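Local coordinates for entry-fusion complex associated protein OPG083 (Vaccinia virus, PDB 6CJ6), which forms part of the poxvirus entry-fusion complex, which merges viral and cellular membranes and then opens a pore for the virion core to enter the cytoplasm, at residues I89-D94 / A99-E104; R83-E88 / K156-I161; S17-L22 / T52-S57. All coordinates share one frame; numbering follows the deposited sequence.

Interaction 1. Residues I89-D94 / A99-E104. With PDO (1,3-propandiol), chain B; PGO (S-1,2-propanediol), chain C; MOH (methanol), chain D; EOH (ethanol), chain E.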
# COMPACT_ATOMS: atom_id res chain seq x y z
N ILE A 89 -10.39 5.71 2.76
CA ILE A 89 -9.54 4.58 3.12
C ILE A 89 -9.92 4.02 4.48
O ILE A 89 -9.89 2.81 4.70
CB ILE A 89 -8.05 4.97 3.02
CG1 ILE A 89 -7.64 5.09 1.55
CG2 ILE A 89 -7.17 3.95 3.74
CD1 ILE A 89 -6.14 5.21 1.34
N GLY A 90 -10.31 4.90 5.41
CA GLY A 90 -10.69 4.46 6.74
C GLY A 90 -9.62 4.74 7.79
O GLY A 90 -9.40 3.92 8.68
N ILE A 91 -8.96 5.89 7.68
CA ILE A 91 -7.92 6.30 8.61
C ILE A 91 -8.30 7.66 9.18
O ILE A 91 -8.64 8.58 8.43
CB ILE A 91 -6.54 6.37 7.91
CG1 ILE A 91 -6.10 4.98 7.46
CG2 ILE A 91 -5.50 7.00 8.82
CD1 ILE A 91 -4.81 4.96 6.67
N ASP A 92 -8.24 7.78 10.50
CA ASP A 92 -8.52 9.04 11.18
C ASP A 92 -7.22 9.83 11.32
O ASP A 92 -6.26 9.34 11.91
CB ASP A 92 -9.14 8.78 12.55
CG ASP A 92 -9.82 10.01 13.14
OD1 ASP A 92 -9.25 11.12 13.04
OD2 ASP A 92 -10.93 9.86 13.69
N LEU A 93 -7.20 11.05 10.79
CA LEU A 93 -5.98 11.85 10.83
C LEU A 93 -5.69 12.42 12.22
O LEU A 93 -4.60 12.96 12.43
CB LEU A 93 -6.06 12.97 9.80
CG LEU A 93 -6.22 12.51 8.35
CD1 LEU A 93 -6.44 13.69 7.42
CD2 LEU A 93 -5.01 11.70 7.91
N ASP A 94 -6.62 12.30 13.17
CA ASP A 94 -6.39 12.77 14.53
C ASP A 94 -5.87 11.68 15.46
O ASP A 94 -5.07 11.98 16.36
CB ASP A 94 -7.67 13.38 15.12
CG ASP A 94 -8.01 14.72 14.50
OD1 ASP A 94 -7.07 15.49 14.20
OD2 ASP A 94 -9.21 15.00 14.32
N ALA A 99 -3.22 3.72 16.63
CA ALA A 99 -4.60 3.36 16.87
C ALA A 99 -5.13 2.51 15.73
O ALA A 99 -4.92 2.83 14.55
CB ALA A 99 -5.45 4.63 16.99
N VAL A 100 -5.82 1.42 16.07
CA VAL A 100 -6.41 0.54 15.07
C VAL A 100 -7.45 1.30 14.25
O VAL A 100 -8.55 1.60 14.73
CB VAL A 100 -7.03 -0.72 15.73
CG1 VAL A 100 -7.49 -1.70 14.66
CG2 VAL A 100 -6.02 -1.36 16.66
N SER A 101 -7.10 1.63 13.01
CA SER A 101 -7.99 2.39 12.15
C SER A 101 -9.18 1.53 11.73
O SER A 101 -9.20 0.31 11.91
CB SER A 101 -7.25 2.88 10.91
OG SER A 101 -6.71 1.79 10.18
N LYS A 102 -10.19 2.19 11.16
CA LYS A 102 -11.28 1.46 10.52
C LYS A 102 -10.78 0.62 9.35
O LYS A 102 -11.29 -0.48 9.10
CB LYS A 102 -12.36 2.44 10.07
CG LYS A 102 -13.34 1.90 9.05
CD LYS A 102 -14.39 2.95 8.73
CE LYS A 102 -15.04 2.72 7.39
NZ LYS A 102 -15.92 3.87 7.03
N LEU A 103 -9.77 1.12 8.63
CA LEU A 103 -9.17 0.34 7.55
C LEU A 103 -8.71 -1.02 8.06
O LEU A 103 -9.07 -2.06 7.50
CB LEU A 103 -8.00 1.11 6.94
CG LEU A 103 -7.09 0.30 6.01
CD1 LEU A 103 -7.84 -0.13 4.76
CD2 LEU A 103 -5.83 1.07 5.65
N GLU A 104 -7.93 -1.03 9.15
CA GLU A 104 -7.38 -2.27 9.66
C GLU A 104 -8.48 -3.21 10.16
O GLU A 104 -8.42 -4.42 9.93
CB GLU A 104 -6.38 -1.97 10.78
CG GLU A 104 -5.83 -3.20 11.48
CD GLU A 104 -4.66 -2.88 12.37
OE1 GLU A 104 -4.37 -1.68 12.58
OE2 GLU A 104 -4.01 -3.83 12.86
C1 PDO B . -11.61 11.37 16.25
O1 PDO B . -10.46 11.90 15.58
C2 PDO B . -12.78 12.34 16.11
C3 PDO B . -14.10 11.59 15.94
O3 PDO B . -15.11 12.49 15.48
C1 PGO C . -11.01 6.19 11.37
C2 PGO C . -11.80 6.66 10.17
C3 PGO C . -12.08 8.06 10.53
O1 PGO C . -10.91 4.90 11.95
O2 PGO C . -13.05 6.01 9.88
C MOH D . -3.37 1.37 12.36
O MOH D . -4.56 0.78 11.91
C1 EOH E . -7.11 1.34 19.83
C2 EOH E . -7.90 0.11 20.22
O EOH E . -7.10 1.46 18.40

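Interaction 2. Residues R83-E88 / K156-I161. Unlike the reference sequence in segment 83-88: Ala-84 (reference Arg). With PDO (1,3-propandiol), chain Z; EDO (1,2-ethanediol), chain N; EOH (ethanol), chain F.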
# COMPACT_ATOMS: atom_id res chain seq x y z
N ARG A 83 -8.67 15.12 4.32
CA ARG A 83 -9.73 14.46 5.08
C ARG A 83 -10.62 13.61 4.19
O ARG A 83 -11.13 12.57 4.64
CB ARG A 83 -10.55 15.49 5.84
CG ARG A 83 -9.77 16.13 6.84
N ALA A 84 -10.82 14.02 2.94
CA ALA A 84 -11.70 13.27 2.05
C ALA A 84 -11.15 11.88 1.76
O ALA A 84 -11.84 10.87 1.91
CB ALA A 84 -11.92 14.05 0.75
N ILE A 85 -9.88 11.81 1.34
CA ILE A 85 -9.29 10.52 1.00
C ILE A 85 -9.09 9.67 2.26
O ILE A 85 -9.26 8.45 2.23
CB ILE A 85 -7.98 10.71 0.21
CG1 ILE A 85 -7.33 9.36 -0.06
CG2 ILE A 85 -7.02 11.61 0.95
CD1 ILE A 85 -6.08 9.47 -0.87
N ALA A 86 -8.73 10.31 3.38
CA ALA A 86 -8.57 9.57 4.62
C ALA A 86 -9.87 8.89 5.02
O ALA A 86 -9.85 7.78 5.57
CB ALA A 86 -8.08 10.50 5.73
N GLU A 87 -11.01 9.53 4.75
CA GLU A 87 -12.29 8.93 5.09
C GLU A 87 -12.66 7.80 4.15
O GLU A 87 -13.38 6.87 4.54
CB GLU A 87 -13.38 10.00 5.13
CG GLU A 87 -14.76 9.48 5.50
CD GLU A 87 -15.54 10.45 6.36
OE1 GLU A 87 -14.93 11.39 6.91
OE2 GLU A 87 -16.78 10.27 6.48
N GLU A 88 -12.18 7.84 2.90
CA GLU A 88 -12.46 6.75 1.98
C GLU A 88 -11.63 5.51 2.32
O GLU A 88 -12.11 4.38 2.19
CB GLU A 88 -12.21 7.20 0.54
N LYS A 156 -5.17 1.43 -4.41
CA LYS A 156 -6.30 1.80 -5.26
C LYS A 156 -6.78 3.22 -5.03
O LYS A 156 -7.62 3.70 -5.81
CB LYS A 156 -7.43 0.79 -5.07
CG LYS A 156 -6.99 -0.66 -5.28
CD LYS A 156 -8.16 -1.62 -5.20
CE LYS A 156 -9.01 -1.54 -6.45
NZ LYS A 156 -10.24 -2.37 -6.34
N SER A 157 -6.28 3.92 -4.01
CA SER A 157 -6.65 5.30 -3.76
C SER A 157 -5.52 6.27 -4.09
O SER A 157 -5.70 7.18 -4.90
CB SER A 157 -7.10 5.48 -2.30
OG SER A 157 -7.53 6.81 -2.06
N LEU A 158 -4.33 6.08 -3.50
CA LEU A 158 -3.21 6.97 -3.77
C LEU A 158 -2.71 6.87 -5.20
O LEU A 158 -2.04 7.79 -5.68
CB LEU A 158 -2.06 6.70 -2.80
CG LEU A 158 -2.26 6.93 -1.30
CD1 LEU A 158 -0.95 6.74 -0.58
CD2 LEU A 158 -2.81 8.31 -1.03
N ASN A 159 -3.02 5.77 -5.90
CA ASN A 159 -2.56 5.60 -7.27
C ASN A 159 -3.25 6.55 -8.24
O ASN A 159 -2.72 6.80 -9.33
CB ASN A 159 -2.83 4.18 -7.73
CG ASN A 159 -1.83 3.70 -8.75
OD1 ASN A 159 -0.70 4.20 -8.79
ND2 ASN A 159 -2.23 2.74 -9.57
N LYS A 160 -4.42 7.06 -7.87
CA LYS A 160 -5.20 7.93 -8.74
C LYS A 160 -4.79 9.40 -8.62
O LYS A 160 -5.31 10.22 -9.37
CB LYS A 160 -6.69 7.79 -8.42
CG LYS A 160 -7.24 6.38 -8.58
CD LYS A 160 -8.65 6.29 -8.00
CE LYS A 160 -9.28 4.93 -8.25
NZ LYS A 160 -10.58 4.79 -7.54
N ILE A 161 -3.87 9.74 -7.72
CA ILE A 161 -3.52 11.13 -7.44
C ILE A 161 -2.14 11.41 -8.02
O ILE A 161 -1.14 10.83 -7.58
CB ILE A 161 -3.56 11.42 -5.93
CG1 ILE A 161 -4.91 11.02 -5.35
CG2 ILE A 161 -3.29 12.89 -5.67
CD1 ILE A 161 -5.02 11.23 -3.86
C1 PDO Z . -11.26 6.22 -3.09
O1 PDO Z . -10.47 6.98 -2.17
C2 PDO Z . -11.85 5.01 -2.38
C3 PDO Z . -13.22 4.66 -2.94
O3 PDO Z . -14.02 4.06 -1.92
C1 EDO N . -11.34 -0.19 -9.25
O1 EDO N . -11.32 -0.01 -7.83
C2 EDO N . -11.38 -1.68 -9.57
O2 EDO N . -10.73 -1.92 -10.83
C1 EOH F . -12.12 2.25 -5.11
C2 EOH F . -12.55 0.87 -5.16
O EOH F . -10.71 2.38 -5.06

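Interaction 3. Residues S17-L22 / T52-S57. With PDO (1,3-propandiol), chain X; PDO (1,3-propandiol), chain G.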
# COMPACT_ATOMS: atom_id res chain seq x y z
N SER A 17 8.33 5.75 1.62
CA SER A 17 8.34 5.95 3.07
C SER A 17 8.11 4.63 3.80
O SER A 17 8.80 4.32 4.78
CB SER A 17 7.25 6.95 3.46
OG SER A 17 7.02 6.93 4.86
N TYR A 18 7.15 3.84 3.33
CA TYR A 18 6.79 2.60 4.02
C TYR A 18 7.92 1.58 3.92
O TYR A 18 8.16 0.83 4.88
CB TYR A 18 5.49 2.05 3.44
CG TYR A 18 4.99 0.80 4.11
CD1 TYR A 18 4.90 0.71 5.50
CD2 TYR A 18 4.58 -0.30 3.36
CE1 TYR A 18 4.44 -0.44 6.11
CE2 TYR A 18 4.12 -1.45 3.97
CZ TYR A 18 4.05 -1.51 5.34
OH TYR A 18 3.59 -2.66 5.94
N LEU A 19 8.62 1.53 2.79
CA LEU A 19 9.70 0.56 2.63
C LEU A 19 10.86 0.85 3.57
O LEU A 19 11.47 -0.09 4.12
CB LEU A 19 10.17 0.50 1.17
CG LEU A 19 9.18 -0.12 0.18
CD1 LEU A 19 9.69 -0.00 -1.25
CD2 LEU A 19 8.91 -1.58 0.54
N GLN A 20 11.19 2.12 3.78
CA GLN A 20 12.23 2.48 4.74
C GLN A 20 11.91 1.93 6.12
O GLN A 20 12.78 1.34 6.79
CB GLN A 20 12.38 4.00 4.82
CG GLN A 20 13.22 4.64 3.73
CD GLN A 20 13.53 6.09 4.04
OE1 GLN A 20 13.35 6.55 5.16
NE2 GLN A 20 13.98 6.83 3.03
N LYS A 21 10.67 2.10 6.57
CA LYS A 21 10.28 1.65 7.90
C LYS A 21 10.30 0.13 7.99
O LYS A 21 10.67 -0.44 9.02
CB LYS A 21 8.90 2.20 8.24
CG LYS A 21 8.82 3.72 8.23
CD LYS A 21 7.43 4.19 7.82
CE LYS A 21 6.96 5.38 8.64
NZ LYS A 21 7.78 6.60 8.41
N LEU A 22 9.90 -0.56 6.91
CA LEU A 22 9.90 -2.02 6.92
C LEU A 22 11.31 -2.57 7.09
O LEU A 22 11.51 -3.57 7.79
CB LEU A 22 9.27 -2.55 5.63
CG LEU A 22 7.77 -2.36 5.43
CD1 LEU A 22 7.32 -2.98 4.11
CD2 LEU A 22 6.99 -2.94 6.59
N THR A 52 7.74 -7.58 -4.19
CA THR A 52 8.77 -8.03 -3.27
C THR A 52 8.11 -8.57 -2.01
O THR A 52 7.03 -8.13 -1.61
CB THR A 52 9.71 -6.89 -2.87
OG1 THR A 52 8.94 -5.83 -2.29
CG2 THR A 52 10.49 -6.37 -4.07
N ASN A 53 8.79 -9.52 -1.37
CA ASN A 53 8.37 -10.04 -0.08
C ASN A 53 9.23 -9.43 1.01
O ASN A 53 10.45 -9.31 0.86
CB ASN A 53 8.48 -11.57 -0.05
CG ASN A 53 7.50 -12.24 -0.99
OD1 ASN A 53 6.37 -12.55 -0.63
ND2 ASN A 53 7.94 -12.47 -2.23
N LYS A 54 8.59 -9.05 2.11
CA LYS A 54 9.27 -8.44 3.24
C LYS A 54 8.40 -8.65 4.47
O LYS A 54 8.00 -7.68 5.13
CB LYS A 54 9.50 -6.95 2.99
CG LYS A 54 10.89 -6.46 3.37
CD LYS A 54 11.12 -5.01 2.94
CE LYS A 54 11.52 -4.90 1.47
NZ LYS A 54 10.39 -5.15 0.52
N CYS A 55 8.09 -9.90 4.78
CA CYS A 55 7.09 -10.20 5.79
C CYS A 55 7.66 -10.03 7.19
O CYS A 55 8.87 -10.03 7.42
CB CYS A 55 6.56 -11.62 5.61
SG CYS A 55 6.39 -12.10 3.89
N MET A 56 6.74 -9.89 8.15
CA MET A 56 7.11 -9.62 9.53
C MET A 56 6.17 -10.38 10.46
O MET A 56 5.28 -11.12 10.02
CB MET A 56 7.13 -8.12 9.82
CG MET A 56 6.17 -7.31 8.97
SD MET A 56 6.68 -5.59 8.95
CE MET A 56 8.38 -5.76 8.42
N SER A 57 6.37 -10.18 11.76
CA SER A 57 5.74 -11.03 12.76
C SER A 57 4.23 -10.82 12.81
O SER A 57 3.47 -11.79 12.90
CB SER A 57 6.38 -10.79 14.12
OG SER A 57 6.70 -9.42 14.31
C1 PDO X . 10.21 9.29 3.95
O1 PDO X . 9.83 8.66 2.72
C2 PDO X . 9.52 8.60 5.11
C3 PDO X . 10.37 7.47 5.66
O3 PDO X . 9.63 6.74 6.64
C1 PDO G . 12.54 -2.90 -2.43
O1 PDO G . 11.42 -3.61 -2.15
C2 PDO G . 13.38 -2.48 -1.30
C3 PDO G . 13.48 -1.01 -1.15
O3 PDO G . 14.09 -0.60 -2.28

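Interaction 1. Residues I89-D94 / A99-E104
Leu-103 meets the end of the preceding helix through its backbone and its side chain alike. Its CB sits 3.4 Å from Ile-89 O. CG stands beside the same carbonyl, and CD1 remains near it, 3.6 Å from Ile-89 O. The other methyl reaches the isoleucines. Leu-103 CD2 lies 3.7 Å from Ile-89 CG2 and 4.1 Å from Ile-91 CD1. Both isoleucines run side by side with the leucine and point the same way. The first torsion of Leu-103, 168°, turns CG away from its own amide and lets the methyls reach Ile-89. That amide is used in turn: Leu-103 N gives a hydrogen bond of 2.8 Å to Gly-90 O, with an N-H...O angle of 155°. The donor stands somewhat out of the carbonyl plane. Gly-90 is the first residue past helix 79-89 and has a positive phi. Having no side chain, it lets the first turn of helix 102-113 come close. The contact is thus a short connection between two consecutive helices of the L1/F9 fold, with the C-terminal end of one bonded to the N-terminal turn of the next. Ser-101 is the N-cap of the second helix, and its OG accepts from Glu-104 N at 3.2 Å. Its CB packs on Gly-90 O and on CG1 of Ile-91. A methanol oxygen accepts from Ser-101 N at 2.9 Å, almost straight, and also from Ser-101 OG. It then donates to Glu-104 OE1 at 2.6 Å. In the crystal this methanol, probably from the crystallisation liquor, thus bridges the N-cap amide and Glu-104, where a capping box has a direct bond. Glu-104 OE1 also forms a salt bridge with Arg-60. Ile-89 and Ile-91 both continue onto Phe-70 of helix 59-74.

Interaction 2. Residues R83-E88 / K156-I161
No ring or other flat group takes part where Ile-85 meets Ser-157, Leu-158 and Ile-161. The contact is made by branched aliphatic chains and one hydroxyl. Ile-85 is its centre, pointing from helix 79-89 toward helix 145-158. Its chi1 of 176° and chi2 of 178° stretch CG1 and CD1 straight out toward the other helix. Ser-157 OG touches both of these carbons, 3.2 Å from Ile-85 CG1 and 3.3 Å from Ile-85 CD1, so the hydroxyl oxygen rests against the hydrocarbon stem and its tip. The tip also meets two methyls. Ile-85 CD1 touches Leu-158 CD2 at 3.5 Å, which is tighter than usual for two methyls, and the two side chains cross at about a right angle. It also meets Ile-161 CD1 at 3.6 Å. Ile-161 closes the type I turn from Leu-158 to Ile-161, so the turn adds a second wall beside the leucine. The wider setting is helical packing. Ile-74 of helix 59-74 touches both Ile-85 and Leu-158. Leu-158 also reaches Tyr-11 and Phe-14 of helix 10-24, and Ile-161 rests on Leu-10. The contact therefore joins helix 79-89 to the place where three other helices come together. Ser-157 OG makes a hydrogen bond of 2.9 Å with O1 of a propanediol. Either hydroxyl could be the donor. The same diol O1 lies 3.2 Å from Glu-88 CB, so the diol touches both segments. Across the two segments themselves the chemistry is nearly all apolar. The contact probably depends on the packing of hydrocarbon more than on directed polar bonds.

Interaction 3. Residues S17-L22 / T52-S57
Lys-54 and Met-56 both reach Leu-22 through side chains that leave the usual staggered positions near the backbone. The chi1 of Lys-54 is -136°, and its chain then bends at chi3 and chi4. Its middle thus passes Leu-22 while its end curls back toward Leu-19. Lys-54 CD lies 4.1 Å from Leu-22 CB. Lys-54 NZ comes 3.9 Å from Leu-19 CD2, the two side chains crossing at about a right angle. Met-56 has chi1 at 29° and folds again at chi3. This sets its last two atoms against one methyl: Leu-22 CD2 is 3.6 Å from Met-56 SD and 3.6 Å from Met-56 CE. Within its own helix, Leu-22 CG also sits 3.8 Å above the plane of the Tyr-18 ring, over its centre. Lys-54 NZ donates to O1 of a propanediol at 3.2 Å. Thr-52 OG1 gives the same diol oxygen a weak bond. The methylenes of the lysine thus lie on leucine while its ammonium group turns to the diol. Between the two touching residues, Cys-55 points the other way and forms a disulfide with Cys-33. The backbone of Thr-52 and Lys-54 is bonded to Asn-141 of strand 133-141. Leu-22 and Lys-54 both touch Val-140 of that strand, and Leu-19 touches Gln-138. This is helix-on-sheet packing: helix 10-24 packs on the segment that leaves strand 47-53 and on the neighbouring strand 133-141, in the disulfide-bonded alpha/beta fold of the L1/F9 family.

Overall arrangement
Interaction 3 comes first along the chain and closes before the other two begin. Interaction 2 then spans a long stretch, 83-88 to 156-161, that contains the short connection of interaction 1. Interactions 1 and 2 have centres about 13 Å apart and touch: Ile-91 N probably makes a hydrogen bond to Ala-86 O, and Ile-89 packs on Ser-157. Both use helix 79-89. The centre of interaction 3 lies about 20 Å from that of interaction 1 and about 21 Å from that of interaction 2, on the other side of the chain's centre from interaction 2. Helix 59-74 borders all three. Together they link the helices to one another and to the sheet in a single compact domain.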